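Putative tryptophan halogenase (Xanthomonas campestris pv. campestris, PDB 6Y1W) is a flavin-dependent halogenase, captured here without its cofactor, that probably uses FAD to attach halogen to an aromatic substrate. Local coordinates at residues 46-51 with 203-208; 131-136 with 473-478; 242-247 with 390-395. One frame throughout, in Å; residues are numbered along the deposited sequence. Where two conformers were deposited one is given.

Three contacts sample the fold from one end to the other. Contact 1 packs side chains of strands 44-49 and 202-207, which flank strand 184-195 in the Rossmann-type sheet, by the predicted nucleotide site. Contact 3 seats the loop leading into strand 248-254 of the seven-stranded sheet against helix 371-397, by the predicted tryptophan site. Its centre is about 35 Å from that of contact 1 and about 34 Å from that of contact 2; the centres of contacts 1 and 2 are about 59 Å apart. Along the chain contact 1 is complete before contact 3 begins, whereas contact 2, spanning 336 residues, brings late helix 468-486 back to the loop after helix 120-129.

Contact 1 of 3, residues 46-51 with 203-208; sequences TLVESD and AALVLD. With BU9 (Meso-2,3-Butanediol), chain M.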
loop_
_atom_site.group_PDB
_atom_site.type_symbol
_atom_site.label_atom_id
_atom_site.label_comp_id
_atom_site.label_asym_id
_atom_site.label_seq_id
_atom_site.Cartn_x
_atom_site.Cartn_y
_atom_site.Cartn_z
ATOM N N THR A 46 -13.970 -22.472 21.432
ATOM C CA THR A 46 -14.768 -23.658 21.156
ATOM C C THR A 46 -15.143 -23.684 19.687
ATOM O O THR A 46 -15.582 -22.665 19.151
ATOM C CB THR A 46 -16.030 -23.633 22.004
ATOM O OG1 THR A 46 -15.648 -23.547 23.400
ATOM C CG2 THR A 46 -16.916 -24.846 21.707
ATOM N N LEU A 47 -14.995 -24.849 19.042
ATOM C CA LEU A 47 -15.420 -25.024 17.651
ATOM C C LEU A 47 -16.489 -26.107 17.604
ATOM O O LEU A 47 -16.296 -27.198 18.160
ATOM C CB LEU A 47 -14.235 -25.399 16.736
ATOM C CG LEU A 47 -14.551 -25.411 15.225
ATOM C CD1 LEU A 47 -13.266 -25.127 14.461
ATOM C CD2 LEU A 47 -15.170 -26.756 14.757
ATOM N N VAL A 48 -17.619 -25.781 16.973
ATOM C CA VAL A 48 -18.755 -26.687 16.801
ATOM C C VAL A 48 -18.800 -27.117 15.341
ATOM O O VAL A 48 -18.871 -26.275 14.444
ATOM C CB VAL A 48 -20.076 -26.013 17.186
ATOM C CG1 VAL A 48 -21.268 -26.979 16.979
ATOM C CG2 VAL A 48 -19.991 -25.480 18.633
ATOM N N GLU A 49 -18.810 -28.424 15.102
ATOM C CA GLU A 49 -18.935 -28.910 13.735
ATOM C C GLU A 49 -19.603 -30.273 13.771
ATOM O O GLU A 49 -19.485 -31.025 14.744
ATOM C CB GLU A 49 -17.582 -29.021 13.009
ATOM C CG GLU A 49 -16.617 -30.062 13.618
ATOM C CD GLU A 49 -15.325 -30.257 12.808
ATOM O OE1 GLU A 49 -15.281 -29.921 11.593
ATOM O OE2 GLU A 49 -14.351 -30.797 13.374
ATOM N N SER A 50 -20.241 -30.611 12.663
ATOM C CA SER A 50 -20.960 -31.868 12.518
ATOM C C SER A 50 -20.111 -32.838 11.710
ATOM O O SER A 50 -19.563 -32.457 10.667
ATOM C CB SER A 50 -22.287 -31.633 11.802
ATOM O OG SER A 50 -22.848 -32.873 11.439
ATOM N N ASP A 51 -20.006 -34.089 12.183
ATOM C CA ASP A 51 -19.330 -35.121 11.391
ATOM C C ASP A 51 -20.072 -35.460 10.100
ATOM O O ASP A 51 -19.503 -36.112 9.215
ATOM C CB ASP A 51 -19.141 -36.392 12.223
ATOM C CG ASP A 51 -18.053 -36.243 13.256
ATOM O OD1 ASP A 51 -17.181 -35.377 13.044
ATOM O OD2 ASP A 51 -18.077 -36.957 14.279
ATOM N N ALA A 203 -25.925 -14.567 21.507
ATOM C CA ALA A 203 -25.669 -14.965 22.891
ATOM C C ALA A 203 -25.147 -16.394 23.034
ATOM O O ALA A 203 -24.273 -16.646 23.871
ATOM C CB ALA A 203 -26.946 -14.815 23.729
ATOM N N ALA A 204 -25.655 -17.337 22.243
ATOM C CA ALA A 204 -25.269 -18.730 22.411
ATOM C C ALA A 204 -25.741 -19.520 21.209
ATOM O O ALA A 204 -26.686 -19.124 20.519
ATOM C CB ALA A 204 -25.869 -19.341 23.688
ATOM N N LEU A 205 -25.100 -20.660 20.993
ATOM C CA LEU A 205 -25.615 -21.652 20.065
ATOM C C LEU A 205 -26.279 -22.757 20.873
ATOM O O LEU A 205 -25.881 -23.039 22.013
ATOM C CB LEU A 205 -24.518 -22.263 19.190
ATOM C CG LEU A 205 -23.557 -21.270 18.534
ATOM C CD1 LEU A 205 -22.477 -22.069 17.825
ATOM C CD2 LEU A 205 -24.269 -20.315 17.557
ATOM N N VAL A 206 -27.339 -23.330 20.311
ATOM C CA VAL A 206 -28.005 -24.474 20.919
ATOM C C VAL A 206 -27.956 -25.633 19.939
ATOM O O VAL A 206 -28.458 -25.516 18.813
ATOM C CB VAL A 206 -29.450 -24.155 21.330
ATOM C CG1 VAL A 206 -30.037 -25.376 22.033
ATOM C CG2 VAL A 206 -29.480 -22.939 22.260
ATOM N N LEU A 207 -27.338 -26.743 20.357
ATOM C CA LEU A 207 -27.202 -27.908 19.494
ATOM C C LEU A 207 -28.483 -28.738 19.486
ATOM O O LEU A 207 -29.396 -28.540 20.293
ATOM C CB LEU A 207 -26.029 -28.791 19.932
ATOM C CG LEU A 207 -24.670 -28.081 20.045
ATOM C CD1 LEU A 207 -23.551 -29.074 20.307
ATOM C CD2 LEU A 207 -24.371 -27.263 18.796
ATOM N N ASP A 208 -28.517 -29.722 18.581
ATOM C CA ASP A 208 -29.715 -30.543 18.458
ATOM C C ASP A 208 -29.992 -31.367 19.708
ATOM O O ASP A 208 -31.136 -31.775 19.918
ATOM C CB ASP A 208 -29.580 -31.496 17.267
ATOM C CG ASP A 208 -29.839 -30.821 15.939
ATOM O OD1 ASP A 208 -30.347 -29.672 15.931
ATOM O OD2 ASP A 208 -29.537 -31.452 14.899
HETATM C C03 BU9 M . -23.694 -26.675 10.170
HETATM C C04 BU9 M . -23.737 -27.477 11.478
HETATM O O06 BU9 M . -24.651 -26.859 12.348
HETATM C C05 BU9 M . -22.347 -27.565 12.130
HETATM C C01 BU9 M . -21.320 -28.112 11.132
HETATM O O6 BU9 M . -21.919 -26.301 12.591
#
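V48 meets L207 and L205 through methyl groups alone, and its two branches divide the work. CG1 of V48 lies 3.6 Å from CD2 of L207, while CG2 of V48 approaches CD1 of L205 more loosely, at 4.3 Å. The valine contributes 56 Å² of the 108 Å² buried, L207 30 Å² and L205 22 Å². The V48 and L207 side chains run past one another antiparallel and touch only through their end methyls, CG1 on CD2. With CG1 of V48 anti to the backbone N (chi1 179°), CG2 is left beside that nitrogen and directed at L205. No hydrogen bond crosses the contact; the CA atoms of V48 and L207 are 8.9 Å apart, consistent with strand 184-195 running between the two strands and pairing with both. The sheet is of Rossmann type and probably binds FAD, as the predicted FAD residues G24 to A27 follow strand 18-22, the parallel neighbour of 44-49; strand 202-207 belongs to an antiparallel extension. A203 and A204 form a classic beta bulge against 184-195, and I213 of strand 212-214 also touches both V48 and L207. V48, E49 and S50 line a pocket occupied by meso-2,3-butanediol. N of S50 lies 3.1 Å from C01 of the diol, a close contact and not a hydrogen bond, and CA of E49 is 3.6 Å from the same carbon; the diol is hydrogen-bonded to I190 N. E49 ends the second strand, where many Rossmann-type flavoproteins carry an acid facing the ribose; here its OE2 is held by R185 and W29.

Contact 2 of 3, residues 131-136 with 473-478; sequences GVARDF and QFLEGI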
loop_
_atom_site.group_PDB
_atom_site.type_symbol
_atom_site.label_atom_id
_atom_site.label_comp_id
_atom_site.label_asym_id
_atom_site.label_seq_id
_atom_site.Cartn_x
_atom_site.Cartn_y
_atom_site.Cartn_z
ATOM N N GLY A 131 11.411 -5.638 -32.912
ATOM C CA GLY A 131 11.678 -7.008 -33.313
ATOM C C GLY A 131 12.837 -7.670 -32.601
ATOM O O GLY A 131 13.424 -8.610 -33.139
ATOM N N VAL A 132 13.174 -7.231 -31.384
ATOM C CA VAL A 132 14.246 -7.871 -30.637
ATOM C C VAL A 132 13.751 -8.438 -29.296
ATOM O O VAL A 132 14.548 -8.661 -28.417
ATOM C CB VAL A 132 15.456 -6.929 -30.441
ATOM C CG1 VAL A 132 16.018 -6.478 -31.807
ATOM C CG2 VAL A 132 15.120 -5.675 -29.590
ATOM N N ALA A 133 12.452 -8.743 -29.180
ATOM C CA ALA A 133 11.881 -9.323 -27.959
ATOM C C ALA A 133 11.501 -10.779 -28.206
ATOM O O ALA A 133 10.928 -11.110 -29.254
ATOM C CB ALA A 133 10.621 -8.569 -27.516
ATOM N N ARG A 134 11.802 -11.641 -27.232
ATOM C CA ARG A 134 11.239 -12.985 -27.162
ATOM C C ARG A 134 9.894 -12.930 -26.454
ATOM O O ARG A 134 9.447 -11.867 -26.032
ATOM C CB ARG A 134 12.210 -13.920 -26.468
ATOM C CG ARG A 134 13.538 -13.911 -27.205
ATOM C CD ARG A 134 14.487 -14.840 -26.609
ATOM N NE ARG A 134 13.840 -16.106 -26.292
ATOM C CZ ARG A 134 14.282 -17.281 -26.719
ATOM N NH1 ARG A 134 15.374 -17.337 -27.481
ATOM N NH2 ARG A 134 13.637 -18.390 -26.389
ATOM N N ASP A 135 9.198 -14.067 -26.375
ATOM C CA ASP A 135 7.951 -14.107 -25.613
ATOM C C ASP A 135 8.165 -13.500 -24.226
ATOM O O ASP A 135 9.182 -13.747 -23.576
ATOM C CB ASP A 135 7.449 -15.547 -25.464
ATOM C CG ASP A 135 6.038 -15.614 -24.862
ATOM O OD1 ASP A 135 5.066 -15.465 -25.627
ATOM O OD2 ASP A 135 5.893 -15.790 -23.630
ATOM N N PHE A 136 7.182 -12.712 -23.770
ATOM C CA PHE A 136 7.255 -12.084 -22.456
ATOM C C PHE A 136 7.579 -13.091 -21.362
ATOM O O PHE A 136 8.306 -12.773 -20.417
ATOM C CB PHE A 136 5.916 -11.397 -22.144
ATOM C CG PHE A 136 5.972 -10.437 -20.974
ATOM C CD1 PHE A 136 6.798 -9.335 -21.020
ATOM C CD2 PHE A 136 5.158 -10.621 -19.853
ATOM C CE1 PHE A 136 6.857 -8.427 -19.971
ATOM C CE2 PHE A 136 5.209 -9.726 -18.790
ATOM C CZ PHE A 136 6.060 -8.631 -18.836
ATOM N N GLN A 473 20.724 -6.428 -25.657
ATOM C CA GLN A 473 21.675 -6.868 -24.645
ATOM C C GLN A 473 21.022 -6.894 -23.269
ATOM O O GLN A 473 21.282 -7.801 -22.467
ATOM C CB GLN A 473 22.882 -5.933 -24.633
ATOM C CG GLN A 473 23.857 -6.173 -23.508
ATOM C CD GLN A 473 24.957 -5.119 -23.478
ATOM O OE1 GLN A 473 24.685 -3.921 -23.348
ATOM N NE2 GLN A 473 26.206 -5.561 -23.608
ATOM N N PHE A 474 20.179 -5.903 -22.991
ATOM C CA PHE A 474 19.439 -5.848 -21.739
ATOM C C PHE A 474 18.529 -7.068 -21.604
ATOM O O PHE A 474 18.568 -7.778 -20.595
ATOM C CB PHE A 474 18.635 -4.543 -21.700
ATOM C CG PHE A 474 17.680 -4.416 -20.515
ATOM C CD1 PHE A 474 18.143 -4.504 -19.200
ATOM C CD2 PHE A 474 16.330 -4.187 -20.731
ATOM C CE1 PHE A 474 17.247 -4.378 -18.106
ATOM C CE2 PHE A 474 15.445 -4.065 -19.653
ATOM C CZ PHE A 474 15.910 -4.169 -18.338
ATOM N N LEU A 475 17.711 -7.326 -22.622
ATOM C CA LEU A 475 16.782 -8.453 -22.551
ATOM C C LEU A 475 17.528 -9.790 -22.492
ATOM O O LEU A 475 17.156 -10.673 -21.711
ATOM C CB LEU A 475 15.821 -8.403 -23.739
ATOM C CG LEU A 475 14.458 -7.748 -23.429
ATOM C CD1 LEU A 475 14.535 -6.325 -22.881
ATOM C CD2 LEU A 475 13.586 -7.800 -24.675
ATOM N N GLU A 476 18.587 -9.956 -23.295
ATOM C CA GLU A 476 19.293 -11.240 -23.319
ATOM C C GLU A 476 20.048 -11.504 -22.021
ATOM O O GLU A 476 20.172 -12.664 -21.612
ATOM C CB GLU A 476 20.254 -11.309 -24.512
ATOM C CG GLU A 476 19.607 -11.804 -25.782
ATOM C CD GLU A 476 19.059 -13.223 -25.643
ATOM O OE1 GLU A 476 19.855 -14.181 -25.764
ATOM O OE2 GLU A 476 17.832 -13.373 -25.414
ATOM N N GLY A 477 20.564 -10.459 -21.359
ATOM C CA GLY A 477 21.192 -10.667 -20.063
ATOM C C GLY A 477 20.204 -11.195 -19.040
ATOM O O GLY A 477 20.519 -12.112 -18.277
ATOM N N ILE A 478 18.986 -10.641 -19.034
ATOM C CA ILE A 478 17.916 -11.181 -18.183
ATOM C C ILE A 478 17.619 -12.641 -18.544
ATOM O O ILE A 478 17.547 -13.517 -17.664
ATOM C CB ILE A 478 16.654 -10.304 -18.304
ATOM C CG1 ILE A 478 16.883 -8.916 -17.665
ATOM C CG2 ILE A 478 15.430 -10.995 -17.688
ATOM C CD1 ILE A 478 15.852 -7.910 -18.114
#
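A133 and L475 mark the nearest backbone approach, with CA atoms 7.4 Å apart, where an irregular loop passes the side of helix 468-486 and no hydrogen bond spans the gap. L475 points at the loop and does most of the touching through one branch. Its CD2 is 4.0 Å from CA of A133 and equally far from O of V132; CB of A133 follows at 4.2 Å. L475 also packs on A127 and Y139. The loop takes its course from the end of helix 120-129, which closes in a Schellman motif at G131: positive phi (68°) with two bonds back into the last turn. The contact therefore ties the exit of that helix to the late helix 468-486, with W124 packed on A133 and NE1 of W124 hydrogen-bonded to O of R134. Farther along, R134 and E476 meet at the surface with guanidinium and carboxylate planes 25° apart. The touching atoms are CD of R134 and OE2 of E476, at 3.8 Å, whereas NE of R134 remains 4.9 Å from OE2 of E476, too far for a salt bridge. Each charge has another partner, in the salt bridges of R134 NE with D138 OD2 and of E476 OE2 with R479 NE. The glutamate folds at chi2 (-61°), bringing its carboxylate back toward the loop, although a second conformer makes this position only one of two.

Contact 3 of 3, residues 242-247 with 390-395; sequences RWLFAD and DFVILH
Helix 371-397 runs beside E347, predicted to bind L-tryptophan, and so probably backs the substrate site; this contact packs the loop between strands 237-239 and 248-254 onto it. V392 illustrates the position: its side chain is about 5 Å from that of E347, and H395, farther along the same helix, hydrogen-bonds E347 through NE2. The interface to the loop is purely apolar, burying 198 Å², and involves W243 and L244 on one side and V392 and I393 on the other. L244 lies nearest to I393, their CA atoms being 6.5 Å apart. Its isobutyl group crosses both helix side chains at about a right angle: CD2 of L244 meets CG1 of V392 at 3.7 Å, while both CG and CD2 of L244 rest on CG1 of I393, at 3.8 Å. V392 holds its CG1 anti to the backbone N (chi1 171°), which places the methyl on the side facing the leucine. I393 has the most surface buried, 74 Å², because its ethyl arm serves both loop residues, CG1 against L244 and also near CB of W243, CD1 against W243. The loop then enters the seven-stranded sheet, where D247 makes backbone hydrogen bonds with Y289 and F320. On its far side the helix is covered by other elements: F391 stacks on F440, and L394 touches helices 417-429 and 442-451. Across the contact, CD1 of I393 sits 3.5 Å from CB of W243 and obliquely by CG, CD2 and CE3 of the indole, the rest of which leads away from the helix. One face of that indole is covered by R242, whose CG sits 3.5 Å above the ring plane, over its centre.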
loop_
_atom_site.group_PDB
_atom_site.type_symbol
_atom_site.label_atom_id
_atom_site.label_comp_id
_atom_site.label_asym_id
_atom_site.label_seq_id
_atom_site.Cartn_x
_atom_site.Cartn_y
_atom_site.Cartn_z
ATOM N N ARG A 242 -24.130 -9.990 -12.458
ATOM C CA ARG A 242 -24.134 -9.183 -13.684
ATOM C C ARG A 242 -22.790 -9.189 -14.398
ATOM O O ARG A 242 -22.739 -8.916 -15.603
ATOM C CB ARG A 242 -24.537 -7.709 -13.409
ATOM C CG ARG A 242 -23.498 -6.857 -12.624
ATOM C CD ARG A 242 -24.004 -5.406 -12.339
ATOM N NE ARG A 242 -25.387 -5.378 -11.859
ATOM C CZ ARG A 242 -26.425 -4.898 -12.547
ATOM N NH1 ARG A 242 -27.639 -4.921 -12.019
ATOM N NH2 ARG A 242 -26.257 -4.399 -13.764
ATOM N N TRP A 243 -21.689 -9.500 -13.683
ATOM C CA TRP A 243 -20.359 -9.519 -14.285
ATOM C C TRP A 243 -19.765 -10.913 -14.396
ATOM O O TRP A 243 -18.832 -11.106 -15.181
ATOM C CB TRP A 243 -19.373 -8.682 -13.466
ATOM C CG TRP A 243 -19.755 -7.221 -13.359
ATOM C CD1 TRP A 243 -19.975 -6.352 -14.399
ATOM C CD2 TRP A 243 -19.952 -6.480 -12.148
ATOM N NE1 TRP A 243 -20.293 -5.091 -13.892
ATOM C CE2 TRP A 243 -20.290 -5.154 -12.518
ATOM C CE3 TRP A 243 -19.878 -6.810 -10.785
ATOM C CZ2 TRP A 243 -20.556 -4.153 -11.572
ATOM C CZ3 TRP A 243 -20.139 -5.800 -9.831
ATOM C CH2 TRP A 243 -20.467 -4.488 -10.243
ATOM N N LEU A 244 -20.227 -11.852 -13.580
ATOM C CA LEU A 244 -19.589 -13.159 -13.436
ATOM C C LEU A 244 -20.697 -14.193 -13.524
ATOM O O LEU A 244 -21.553 -14.253 -12.641
ATOM C CB LEU A 244 -18.829 -13.249 -12.101
ATOM C CG LEU A 244 -17.593 -12.330 -12.053
ATOM C CD1 LEU A 244 -17.053 -12.333 -10.599
ATOM C CD2 LEU A 244 -16.551 -12.826 -13.079
ATOM N N PHE A 245 -20.679 -15.007 -14.590
ATOM C CA PHE A 245 -21.835 -15.838 -14.920
ATOM C C PHE A 245 -21.774 -17.263 -14.373
ATOM O O PHE A 245 -22.800 -17.958 -14.373
ATOM C CB PHE A 245 -22.019 -15.924 -16.457
ATOM C CG PHE A 245 -22.012 -14.580 -17.148
ATOM C CD1 PHE A 245 -22.382 -13.413 -16.486
ATOM C CD2 PHE A 245 -21.609 -14.492 -18.477
ATOM C CE1 PHE A 245 -22.354 -12.165 -17.158
ATOM C CE2 PHE A 245 -21.585 -13.267 -19.138
ATOM C CZ PHE A 245 -21.956 -12.116 -18.484
ATOM N N ALA A 246 -20.604 -17.750 -13.956
ATOM C CA ALA A 246 -20.531 -19.120 -13.438
ATOM C C ALA A 246 -21.295 -19.277 -12.128
ATOM O O ALA A 246 -21.301 -18.382 -11.284
ATOM C CB ALA A 246 -19.061 -19.488 -13.230
ATOM N N ASP A 247 -21.951 -20.424 -11.977
ATOM C CA ASP A 247 -22.731 -20.682 -10.769
ATOM C C ASP A 247 -22.767 -22.167 -10.444
ATOM O O ASP A 247 -23.446 -22.549 -9.476
ATOM C CB ASP A 247 -24.158 -20.146 -10.931
ATOM C CG ASP A 247 -24.931 -20.841 -12.057
ATOM O OD1 ASP A 247 -24.438 -21.801 -12.677
ATOM O OD2 ASP A 247 -26.063 -20.402 -12.357
ATOM N N ASP A 390 -12.471 -7.605 -9.428
ATOM C CA ASP A 390 -12.170 -6.968 -10.712
ATOM C C ASP A 390 -11.207 -7.818 -11.517
ATOM O O ASP A 390 -11.302 -7.885 -12.750
ATOM C CB ASP A 390 -11.585 -5.569 -10.504
ATOM C CG ASP A 390 -12.643 -4.533 -10.120
ATOM O OD1 ASP A 390 -13.850 -4.880 -10.063
ATOM O OD2 ASP A 390 -12.215 -3.381 -9.825
ATOM N N PHE A 391 -10.251 -8.458 -10.838
ATOM C CA PHE A 391 -9.271 -9.262 -11.545
ATOM C C PHE A 391 -9.905 -10.533 -12.117
ATOM O O PHE A 391 -9.507 -11.003 -13.198
ATOM C CB PHE A 391 -8.114 -9.609 -10.592
ATOM C CG PHE A 391 -6.815 -9.937 -11.325
ATOM C CD1 PHE A 391 -5.920 -8.924 -11.644
ATOM C CD2 PHE A 391 -6.506 -11.256 -11.683
ATOM C CE1 PHE A 391 -4.727 -9.224 -12.328
ATOM C CE2 PHE A 391 -5.337 -11.559 -12.346
ATOM C CZ PHE A 391 -4.435 -10.550 -12.671
ATOM N N VAL A 392 -10.874 -11.113 -11.400
ATOM C CA VAL A 392 -11.605 -12.258 -11.920
ATOM C C VAL A 392 -12.420 -11.838 -13.133
ATOM O O VAL A 392 -12.405 -12.514 -14.171
ATOM C CB VAL A 392 -12.473 -12.863 -10.806
ATOM C CG1 VAL A 392 -13.450 -13.948 -11.356
ATOM C CG2 VAL A 392 -11.572 -13.417 -9.671
ATOM N N ILE A 393 -13.078 -10.672 -13.046
ATOM C CA ILE A 393 -13.834 -10.167 -14.200
ATOM C C ILE A 393 -12.931 -9.960 -15.399
ATOM O O ILE A 393 -13.307 -10.278 -16.549
ATOM C CB ILE A 393 -14.549 -8.860 -13.834
ATOM C CG1 ILE A 393 -15.629 -9.136 -12.796
ATOM C CG2 ILE A 393 -15.250 -8.279 -15.073
ATOM C CD1 ILE A 393 -16.184 -7.861 -12.141
ATOM N N LEU A 394 -11.717 -9.454 -15.160
ATOM C CA LEU A 394 -10.763 -9.258 -16.238
ATOM C C LEU A 394 -10.565 -10.520 -17.077
ATOM O O LEU A 394 -10.486 -10.449 -18.311
ATOM C CB LEU A 394 -9.440 -8.802 -15.628
ATOM C CG LEU A 394 -8.257 -8.798 -16.563
ATOM C CD1 LEU A 394 -8.419 -7.794 -17.732
ATOM C CD2 LEU A 394 -7.004 -8.473 -15.777
ATOM N N HIS A 395 -10.515 -11.690 -16.430
ATOM C CA HIS A 395 -10.274 -12.925 -17.182
ATOM C C HIS A 395 -11.371 -13.201 -18.209
ATOM O O HIS A 395 -11.082 -13.752 -19.277
ATOM C CB HIS A 395 -10.155 -14.098 -16.208
ATOM C CG HIS A 395 -8.764 -14.304 -15.686
ATOM N ND1 HIS A 395 -7.701 -14.592 -16.526
ATOM C CD2 HIS A 395 -8.259 -14.263 -14.425
ATOM C CE1 HIS A 395 -6.599 -14.733 -15.800
ATOM N NE2 HIS A 395 -6.909 -14.550 -14.524
#